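Local coordinates for protein glycoside hydrolase family 31 (Trueperella pyogenes, PDB 5I0F) that degrades cycloalternan as a family 31 glycoside hydrolase, through a covalent glycosyl-enzyme intermediate, at residues 3-7 / 18-23. Sequence-based numbering, arbitrary orientation.
Sequences THRPR and DQLYPA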
loop_
_atom_site.group_PDB
_atom_site.type_symbol
_atom_site.label_atom_id
_atom_site.label_comp_id
_atom_site.label_asym_id
_atom_site.label_seq_id
_atom_site.Cartn_x
_atom_site.Cartn_y
_atom_site.Cartn_z
ATOM N N THR A 3 -16.453 24.809 13.798
ATOM C CA THR A 3 -15.283 24.316 13.092
ATOM C C THR A 3 -15.516 24.356 11.583
ATOM O O THR A 3 -16.497 23.815 11.069
ATOM C CB THR A 3 -14.942 22.874 13.533
ATOM O OG1 THR A 3 -14.693 22.869 14.936
ATOM C CG2 THR A 3 -13.700 22.333 12.819
ATOM N N HIS A 4 -14.601 25.014 10.892
ATOM C CA HIS A 4 -14.537 24.960 9.446
ATOM C C HIS A 4 -13.079 24.826 9.055
ATOM O O HIS A 4 -12.253 25.608 9.483
ATOM C CB HIS A 4 -15.129 26.210 8.819
ATOM C CG HIS A 4 -14.979 26.260 7.332
ATOM N ND1 HIS A 4 -15.781 25.536 6.481
ATOM C CD2 HIS A 4 -14.103 26.930 6.548
ATOM C CE1 HIS A 4 -15.431 25.784 5.233
ATOM N NE2 HIS A 4 -14.413 26.626 5.246
ATOM N N ARG A 5 -12.779 23.788 8.277
ATOM C CA ARG A 5 -11.450 23.582 7.695
ATOM C C ARG A 5 -11.679 23.455 6.200
ATOM O O ARG A 5 -12.292 22.489 5.768
ATOM C CB ARG A 5 -10.839 22.274 8.195
ATOM C CG ARG A 5 -10.464 22.242 9.672
ATOM C CD ARG A 5 -9.881 20.879 10.046
ATOM N NE ARG A 5 -10.884 19.815 9.972
ATOM C CZ ARG A 5 -10.677 18.535 10.291
ATOM N NH1 ARG A 5 -9.487 18.115 10.711
ATOM N NH2 ARG A 5 -11.679 17.663 10.194
ATOM N N PRO A 6 -11.212 24.422 5.399
ATOM C CA PRO A 6 -11.504 24.416 3.962
ATOM C C PRO A 6 -11.227 23.081 3.248
ATOM O O PRO A 6 -11.963 22.704 2.354
ATOM C CB PRO A 6 -10.560 25.496 3.426
ATOM C CG PRO A 6 -10.397 26.440 4.550
ATOM C CD PRO A 6 -10.371 25.583 5.775
ATOM N N ARG A 7 -10.172 22.385 3.646
ATOM C CA ARG A 7 -9.829 21.088 3.038
ATOM C C ARG A 7 -10.335 19.883 3.816
ATOM O O ARG A 7 -10.196 18.750 3.351
ATOM C CB ARG A 7 -8.322 20.985 2.830
ATOM C CG ARG A 7 -7.778 21.906 1.746
ATOM C CD ARG A 7 -6.252 21.875 1.715
ATOM N NE ARG A 7 -5.752 22.978 2.524
ATOM C CZ ARG A 7 -5.237 22.914 3.753
ATOM N NH1 ARG A 7 -5.083 21.765 4.392
ATOM N NH2 ARG A 7 -4.856 24.036 4.344
ATOM N N ASP A 18 -17.117 19.614 7.545
ATOM C CA ASP A 18 -16.637 20.949 7.923
ATOM C C ASP A 18 -15.797 21.641 6.824
ATOM O O ASP A 18 -15.002 22.529 7.129
ATOM C CB ASP A 18 -15.805 20.825 9.220
ATOM C CG ASP A 18 -14.573 19.941 9.050
ATOM O OD1 ASP A 18 -14.425 19.291 7.980
ATOM O OD2 ASP A 18 -13.750 19.899 9.987
ATOM N N GLN A 19 -15.978 21.246 5.557
ATOM C CA GLN A 19 -15.098 21.689 4.471
ATOM C C GLN A 19 -15.819 22.351 3.305
ATOM O O GLN A 19 -17.043 22.369 3.250
ATOM C CB GLN A 19 -14.234 20.538 3.961
ATOM C CG GLN A 19 -14.963 19.429 3.222
ATOM C CD GLN A 19 -13.970 18.444 2.631
ATOM O OE1 GLN A 19 -13.574 17.458 3.274
ATOM N NE2 GLN A 19 -13.497 18.755 1.436
ATOM N N LEU A 20 -15.018 22.915 2.401
ATOM C CA LEU A 20 -15.474 23.274 1.071
ATOM C C LEU A 20 -15.409 22.070 0.120
ATOM O O LEU A 20 -14.477 21.268 0.207
ATOM C CB LEU A 20 -14.599 24.373 0.497
ATOM C CG LEU A 20 -14.580 25.706 1.231
ATOM C CD1 LEU A 20 -13.649 26.667 0.503
ATOM C CD2 LEU A 20 -15.981 26.268 1.322
ATOM N N TYR A 21 -16.375 21.975 -0.788
ATOM C CA TYR A 21 -16.352 20.977 -1.874
ATOM C C TYR A 21 -16.794 21.615 -3.202
ATOM O O TYR A 21 -17.954 22.021 -3.317
ATOM C CB TYR A 21 -17.235 19.766 -1.573
ATOM C CG TYR A 21 -17.046 18.703 -2.641
ATOM C CD1 TYR A 21 -15.832 18.016 -2.743
ATOM C CD2 TYR A 21 -18.026 18.455 -3.607
ATOM C CE1 TYR A 21 -15.618 17.065 -3.738
ATOM C CE2 TYR A 21 -17.817 17.498 -4.610
ATOM C CZ TYR A 21 -16.611 16.810 -4.661
ATOM O OH TYR A 21 -16.378 15.864 -5.634
ATOM N N PRO A 22 -15.910 21.726 -4.202
ATOM C CA PRO A 22 -14.519 21.268 -4.160
ATOM C C PRO A 22 -13.643 22.064 -3.197
ATOM O O PRO A 22 -13.933 23.221 -2.902
ATOM C CB PRO A 22 -14.039 21.446 -5.607
ATOM C CG PRO A 22 -14.976 22.420 -6.226
ATOM C CD PRO A 22 -16.290 22.223 -5.539
ATOM N N ALA A 23 -12.590 21.418 -2.706
ATOM C CA ALA A 23 -11.719 22.012 -1.686
ATOM C C ALA A 23 -10.956 23.204 -2.239
ATOM O O ALA A 23 -10.642 24.097 -1.479
ATOM C CB ALA A 23 -10.741 20.984 -1.125
#
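Arg5 and Asp18 carry the charged part of this contact. NE and NH2 of Arg5 approach the carboxylate side-on and converge on one oxygen: NE donates to Asp18 OD2 at 2.9 Å and NH2 to the same OD2 at 3.1 Å. Both come from the syn side, NE out of the carboxylate plane, and the guanidinium and carboxylate planes are turned 69° apart. A bend in the arginine chain at chi3 (-67°) brings this edge round to OD2, while OD1 of Asp18 is bonded to Ser16 OG.

Two backbone hydrogen bonds join the segments 3-7 and 18-23. Arg5 N donates to Asp18 O (2.8 Å), and Leu20 N donates to Pro6 O (3.1 Å). Between them, the CA-H of Gln19 faces Arg5 O, with CA and O 3.2 Å apart. Gln19 folds its amide back onto the next residue, NE2 donating to Leu20 O at 3.0 Å along a nearly straight bond, while OE1 is bonded to Ser16 N.

Apolar packing is lighter. Leu20 CD2 lies at the edge of the His4 ring, 4.0 Å from CE1, and Leu20 CD1 approaches Pro6 CB. The imidazole is buried among Tyr107, Phe109 and Phe124; ND1 is bonded to Gly34 O and NE2 to Tyr107 OH.

Thr3, Gln19 and Tyr21 form backbone bonds with Thr36, Gly34 and Thr32, so strands 2-3 and 20-21 both run antiparallel to strand 31-37, in the sheet of the 1,3-alpha-isomaltosidase-like N-terminal domain. With two donors on OD2 and Ser16 on OD1, the Asp18 carboxylate is probably kept ionised, its charge balanced locally by Arg5.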